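PDB 4R8X: uricase from Bacillus fastidiosus, which catalyses the oxidation of urate to 5-hydroxyisourate, the first step in the breakdown of urate to (S)-allantoin. Local coordinates for residues Leu247-His250 with Ile251-Ile255; Val303-Glu306 with Asp307-Arg310. All blocks are in the same frame, centred on the assembly; numbering follows the deposited sequence.

Contact 1: residues Leu247-His250 with Ile251-Ile255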
ATOM      1  N   LEU D 247     -12.619  -7.776  26.380  1.00 15.07           N
ATOM      2  CA  LEU D 247     -11.186  -8.058  26.367  1.00 14.07           C
ATOM      3  C   LEU D 247     -10.322  -6.835  26.668  1.00 14.23           C
ATOM      4  O   LEU D 247      -9.430  -6.896  27.521  1.00 14.43           O
ATOM      5  CB  LEU D 247     -10.789  -8.674  25.030  1.00 14.92           C
ATOM      6  CG  LEU D 247      -9.290  -8.851  24.784  1.00 15.88           C
ATOM      7  CD1 LEU D 247      -8.693  -9.839  25.785  1.00 17.37           C
ATOM      8  CD2 LEU D 247      -9.065  -9.310  23.362  1.00 17.59           C
ATOM      9  N   ILE D 248     -10.586  -5.725  25.988  1.00 13.64           N
ATOM     10  CA  ILE D 248      -9.714  -4.575  26.137  1.00 13.93           C
ATOM     11  C   ILE D 248      -9.891  -3.916  27.497  1.00 13.67           C
ATOM     12  O   ILE D 248      -8.947  -3.328  28.028  1.00 14.17           O
ATOM     13  CB  ILE D 248      -9.834  -3.563  24.970  1.00 14.13           C
ATOM     14  CG1 ILE D 248     -11.253  -3.017  24.834  1.00 14.70           C
ATOM     15  CG2 ILE D 248      -9.387  -4.220  23.668  1.00 15.03           C
ATOM     16  CD1 ILE D 248     -11.352  -1.911  23.795  1.00 14.86           C
ATOM     17  N   TYR D 249     -11.078  -4.047  28.084  1.00 13.46           N
ATOM     18  CA  TYR D 249     -11.261  -3.569  29.446  1.00 13.83           C
ATOM     19  C   TYR D 249     -10.277  -4.284  30.375  1.00 13.69           C
ATOM     20  O   TYR D 249      -9.573  -3.651  31.171  1.00 13.15           O
ATOM     21  CB  TYR D 249     -12.700  -3.803  29.918  1.00 14.43           C
ATOM     22  CG  TYR D 249     -12.994  -3.304  31.319  1.00 15.02           C
ATOM     23  CD1 TYR D 249     -12.802  -1.971  31.661  1.00 15.77           C
ATOM     24  CD2 TYR D 249     -13.480  -4.167  32.300  1.00 15.64           C
ATOM     25  CE1 TYR D 249     -13.083  -1.513  32.939  1.00 17.29           C
ATOM     26  CE2 TYR D 249     -13.763  -3.714  33.577  1.00 16.81           C
ATOM     27  CZ  TYR D 249     -13.559  -2.387  33.889  1.00 17.24           C
ATOM     28  OH  TYR D 249     -13.835  -1.925  35.156  1.00 17.74           O
ATOM     29  N   HIS D 250     -10.210  -5.604  30.249  1.00 13.63           N
ATOM     30  CA  HIS D 250      -9.315  -6.402  31.075  1.00 13.24           C
ATOM     31  C   HIS D 250      -7.834  -6.229  30.759  1.00 13.44           C
ATOM     32  O   HIS D 250      -7.004  -6.260  31.656  1.00 13.98           O
ATOM     33  CB  HIS D 250      -9.738  -7.866  31.042  1.00 14.05           C
ATOM     34  CG  HIS D 250     -10.944  -8.139  31.879  1.00 15.39           C
ATOM     35  ND1 HIS D 250     -10.855  -8.652  33.153  1.00 16.54           N
ATOM     36  CD2 HIS D 250     -12.259  -7.903  31.657  1.00 16.11           C
ATOM     37  CE1 HIS D 250     -12.067  -8.761  33.666  1.00 16.92           C
ATOM     38  NE2 HIS D 250     -12.936  -8.298  32.786  1.00 16.45           N
ATOM     39  N   ILE D 251      -7.498  -6.032  29.491  1.00 13.38           N
ATOM     40  CA  ILE D 251      -6.129  -5.698  29.160  1.00 13.84           C
ATOM     41  C   ILE D 251      -5.755  -4.378  29.836  1.00 14.13           C
ATOM     42  O   ILE D 251      -4.684  -4.256  30.444  1.00 14.38           O
ATOM     43  CB  ILE D 251      -5.919  -5.606  27.639  1.00 13.36           C
ATOM     44  CG1 ILE D 251      -6.080  -6.994  26.995  1.00 13.73           C
ATOM     45  CG2 ILE D 251      -4.544  -5.018  27.348  1.00 14.27           C
ATOM     46  CD1 ILE D 251      -6.100  -6.981  25.457  1.00 15.31           C
ATOM     47  N   GLY D 252      -6.651  -3.398  29.744  1.00 13.49           N
ATOM     48  CA  GLY D 252      -6.409  -2.103  30.352  1.00 13.57           C
ATOM     49  C   GLY D 252      -6.242  -2.177  31.859  1.00 13.73           C
ATOM     50  O   GLY D 252      -5.325  -1.568  32.405  1.00 13.88           O
ATOM     51  N   LEU D 253      -7.129  -2.911  32.524  1.00 13.87           N
ATOM     52  CA  LEU D 253      -7.030  -3.090  33.976  1.00 14.13           C
ATOM     53  C   LEU D 253      -5.682  -3.682  34.364  1.00 14.50           C
ATOM     54  O   LEU D 253      -5.071  -3.267  35.349  1.00 14.30           O
ATOM     55  CB  LEU D 253      -8.150  -4.009  34.490  1.00 14.44           C
ATOM     56  CG  LEU D 253      -9.590  -3.499  34.419  1.00 15.24           C
ATOM     57  CD1 LEU D 253     -10.552  -4.620  34.806  1.00 16.25           C
ATOM     58  CD2 LEU D 253      -9.804  -2.270  35.299  1.00 15.63           C
ATOM     59  N   THR D 254      -5.242  -4.680  33.605  1.00 12.94           N
ATOM     60  CA  THR D 254      -3.998  -5.383  33.909  1.00 13.08           C
ATOM     61  C   THR D 254      -2.796  -4.459  33.759  1.00 13.58           C
ATOM     62  O   THR D 254      -1.891  -4.473  34.593  1.00 14.52           O
ATOM     63  CB  THR D 254      -3.823  -6.646  33.035  1.00 13.41           C
ATOM     64  OG1 THR D 254      -4.996  -7.463  33.145  1.00 13.61           O
ATOM     65  CG2 THR D 254      -2.629  -7.453  33.507  1.00 13.70           C
ATOM     66  N   ILE D 255      -2.789  -3.651  32.702  1.00 13.49           N
ATOM     67  CA  ILE D 255      -1.699  -2.697  32.496  1.00 12.83           C
ATOM     68  C   ILE D 255      -1.647  -1.688  33.652  1.00 13.64           C
ATOM     69  O   ILE D 255      -0.588  -1.427  34.219  1.00 14.26           O
ATOM     70  CB  ILE D 255      -1.829  -1.958  31.135  1.00 13.06           C
ATOM     71  CG1 ILE D 255      -1.710  -2.929  29.950  1.00 13.47           C
ATOM     72  CG2 ILE D 255      -0.790  -0.862  31.033  1.00 12.95           C
ATOM     73  CD1 ILE D 255      -2.252  -2.372  28.649  1.00 13.59           C
TER

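Contact 2: residues Val303-Glu306 with Asp307-Arg310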
ATOM      1  N   VAL D 303      -9.365   3.135  29.800  1.00 16.53           N
ATOM      2  CA  VAL D 303      -9.477   2.533  31.120  1.00 17.35           C
ATOM      3  C   VAL D 303      -8.602   3.358  32.070  1.00 16.45           C
ATOM      4  O   VAL D 303      -7.504   3.783  31.699  1.00 16.13           O
ATOM      5  CB  VAL D 303      -9.012   1.064  31.095  1.00 18.54           C
ATOM      6  CG1 VAL D 303      -9.355   0.361  32.398  1.00 19.00           C
ATOM      7  CG2 VAL D 303      -9.653   0.329  29.928  1.00 18.78           C
ATOM      8  N   HIS D 304      -9.098   3.610  33.280  1.00 16.84           N
ATOM      9  CA  HIS D 304      -8.456   4.551  34.191  1.00 16.68           C
ATOM     10  C   HIS D 304      -8.226   3.890  35.541  1.00 16.58           C
ATOM     11  O   HIS D 304      -8.866   2.888  35.848  1.00 17.14           O
ATOM     12  CB  HIS D 304      -9.339   5.794  34.321  1.00 18.11           C
ATOM     13  CG  HIS D 304      -9.650   6.432  33.002  1.00 20.02           C
ATOM     14  ND1 HIS D 304      -9.029   7.582  32.570  1.00 21.12           N
ATOM     15  CD2 HIS D 304     -10.485   6.056  32.002  1.00 20.35           C
ATOM     16  CE1 HIS D 304      -9.480   7.899  31.369  1.00 21.17           C
ATOM     17  NE2 HIS D 304     -10.364   6.988  31.001  1.00 20.04           N
ATOM     18  N   GLN D 305      -7.308   4.423  36.341  1.00 17.55           N
ATOM     19  CA  GLN D 305      -7.029   3.829  37.649  1.00 18.22           C
ATOM     20  C   GLN D 305      -8.284   3.666  38.516  1.00 18.36           C
ATOM     21  O   GLN D 305      -8.401   2.706  39.270  1.00 18.19           O
ATOM     22  CB  GLN D 305      -5.959   4.621  38.409  1.00 18.50           C
ATOM     23  CG  GLN D 305      -4.547   4.485  37.834  1.00 18.58           C
ATOM     24  CD  GLN D 305      -3.952   3.090  38.002  1.00 18.11           C
ATOM     25  OE1 GLN D 305      -4.560   2.208  38.598  1.00 18.21           O
ATOM     26  NE2 GLN D 305      -2.751   2.893  37.469  1.00 17.55           N
ATOM     27  N   GLU D 306      -9.235   4.582  38.366  1.00 18.42           N
ATOM     28  CA  GLU D 306     -10.494   4.497  39.100  1.00 18.51           C
ATOM     29  C   GLU D 306     -11.277   3.232  38.735  1.00 17.65           C
ATOM     30  O   GLU D 306     -11.991   2.679  39.573  1.00 17.98           O
ATOM     31  CB  GLU D 306     -11.344   5.751  38.871  1.00 20.98           C
ATOM     32  CG  GLU D 306     -10.773   7.027  39.493  1.00 24.66           C
ATOM     33  CD  GLU D 306      -9.623   7.647  38.705  1.00 27.09           C
ATOM     34  OE1 GLU D 306      -9.340   7.204  37.569  1.00 26.45           O
ATOM     35  OE2 GLU D 306      -8.998   8.593  39.234  1.00 29.07           O
ATOM     36  N   ASP D 307     -11.134   2.770  37.493  1.00 16.91           N
ATOM     37  CA  ASP D 307     -11.763   1.516  37.074  1.00 16.99           C
ATOM     38  C   ASP D 307     -11.161   0.342  37.825  1.00 16.74           C
ATOM     39  O   ASP D 307     -11.876  -0.528  38.315  1.00 17.47           O
ATOM     40  CB  ASP D 307     -11.618   1.297  35.566  1.00 17.85           C
ATOM     41  CG  ASP D 307     -12.381   2.322  34.753  1.00 19.32           C
ATOM     42  OD1 ASP D 307     -13.546   2.612  35.102  1.00 19.36           O
ATOM     43  OD2 ASP D 307     -11.815   2.837  33.767  1.00 19.62           O
ATOM     44  N   LEU D 308      -9.836   0.318  37.912  1.00 15.68           N
ATOM     45  CA  LEU D 308      -9.148  -0.764  38.604  1.00 16.41           C
ATOM     46  C   LEU D 308      -9.534  -0.778  40.082  1.00 16.61           C
ATOM     47  O   LEU D 308      -9.794  -1.836  40.656  1.00 16.59           O
ATOM     48  CB  LEU D 308      -7.640  -0.611  38.447  1.00 16.30           C
ATOM     49  CG  LEU D 308      -6.809  -1.714  39.099  1.00 16.21           C
ATOM     50  CD1 LEU D 308      -7.062  -3.062  38.423  1.00 17.52           C
ATOM     51  CD2 LEU D 308      -5.341  -1.350  39.055  1.00 15.98           C
ATOM     52  N   ALA D 309      -9.593   0.403  40.687  1.00 17.33           N
ATOM     53  CA  ALA D 309      -9.997   0.501  42.082  1.00 17.51           C
ATOM     54  C   ALA D 309     -11.417  -0.031  42.291  1.00 18.21           C
ATOM     55  O   ALA D 309     -11.694  -0.720  43.277  1.00 18.34           O
ATOM     56  CB  ALA D 309      -9.874   1.934  42.575  1.00 17.56           C
ATOM     57  N   ARG D 310     -12.311   0.286  41.359  1.00 18.86           N
ATOM     58  CA  ARG D 310     -13.677  -0.216  41.427  1.00 18.96           C
ATOM     59  C   ARG D 310     -13.727  -1.731  41.331  1.00 18.95           C
ATOM     60  O   ARG D 310     -14.475  -2.361  42.068  1.00 19.76           O
ATOM     61  CB  ARG D 310     -14.551   0.413  40.342  1.00 20.78           C
ATOM     62  CG  ARG D 310     -15.119   1.764  40.727  1.00 23.08           C
ATOM     63  CD  ARG D 310     -16.118   2.280  39.706  1.00 23.94           C
ATOM     64  NE  ARG D 310     -15.455   2.744  38.493  1.00 25.21           N
ATOM     65  CZ  ARG D 310     -14.989   3.979  38.319  1.00 26.62           C
ATOM     66  NH1 ARG D 310     -15.109   4.880  39.284  1.00 27.04           N
ATOM     67  NH2 ARG D 310     -14.396   4.315  37.181  1.00 27.31           N
TER

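Contact 1: residues Leu247-His250 with Ile251-Ile255
Leu-253 lies over one face of the Tyr-249 ring, one helical turn further along the same helix. Its CD1 stands 3.9 Å from the centroid of the Tyr-249 ring, a CH-pi contact set off toward the rim on the CE2 side, while CD2 stands 4.0 Å from both CZ and OH of Tyr-249. The tyrosine can offer this face because its CG is anti to the backbone N (chi1 -179°). Beyond the ring, Tyr-249 OH is hydrogen-bonded to Glu-311, which fixes the far end of the side chain. Leu-247 and Ile-251 make a second i to i+4 pair, aliphatic throughout, with Leu-247 CG 3.8 Å from Ile-251 CD1.

Both pairs ride on helix 244-258, which lies against the long antiparallel sheet of the T-fold, as in other uricases, and straight i to i+4 bonds hold its backbone. Ile-251 N donates to Leu-247 O at 2.9 Å. Thr-254 adds a side-chain bond: with its OG1 anti to the carbonyl carbon (chi1 -53°), OG1 turns back to His-250 O at 2.8 Å. Thr-254 N also binds His-250 O, at 3.1 Å, so two donors grip this buried oxygen from opposite faces of its plane.

Further out, Ile-248 and Ile-251 pack on Leu-202 and Phe-267 of the sheet, whereas Thr-254 meets Ile-231 and Val-235 of helix 225-238. Phe-58 of the second subunit touches Ile-248 and Tyr-249. Ile-248 is also about 5 Å, side chain to side chain, from Gln-245, a predicted urate-binding residue.

Contact 2: residues Val303-Glu306 with Asp307-Arg310
His-304 and Asp-307 meet through backbone and side chain where strand 296-304 gives way to helix 305-312, the chain passing from extended angles at His-304 to helical ones at Gln-305. His-304 is the N-cap residue, and the Asp-307 side chain makes one half of a capping box: Asp-307 OD2 accepts from His-304 N at 2.9 Å, on its anti side and tilted out of the carboxylate plane. Asp-307 N donates instead to the backbone oxygen His-304 O at 2.8 Å, from above the carbonyl plane, and Leu-308 N adds a weak bond to the same oxygen. The carboxylate can turn back over the helix start because Asp-307 CG is anti to its own carbonyl carbon (chi1 -66°). OD2 also sits in plane at the edge of the His-304 ring, whose NE2 is bonded to Ser-302. The other oxygen, Asp-307 OD1, forms salt bridges with Arg-310 NH2 at 2.8 Å and with Arg-3 of the second subunit. Replacing Asp-307 with an alanine would probably leave His-304 N without its acceptor and both arginines without their carboxylate. On another side of the turn Gln-305 lies alongside Leu-308, its NE2 bonded to Leu-256 O and Leu-262 O. The Arg-310 chain bends at chi3 (-74°), bringing one guanidinium face over Glu-306 O, which lies 3.5 Å from Arg-310 CZ.

Contact 1 is core and contact 2 partly surface. The first lies wholly within helix 244-258, and apolar side chains do most of its work; the second spans a strand end and most of helix 305-312, where charges and capping bonds predominate and Glu-306, Ala-309 and Arg-310 are exposed. The two touch: Leu-253 CD2 is 3.9 Å from Val-303 CG1, and Leu-308 CD1 meets the Leu-253 carbonyl oxygen. Strand 262-271 serves both, packing on Ile-251 through Phe-267 and pairing with Val-303. Each also reaches the second subunit, contact 1 by hydrophobic packing on Phe-58 and contact 2 by a salt bridge to Arg-3.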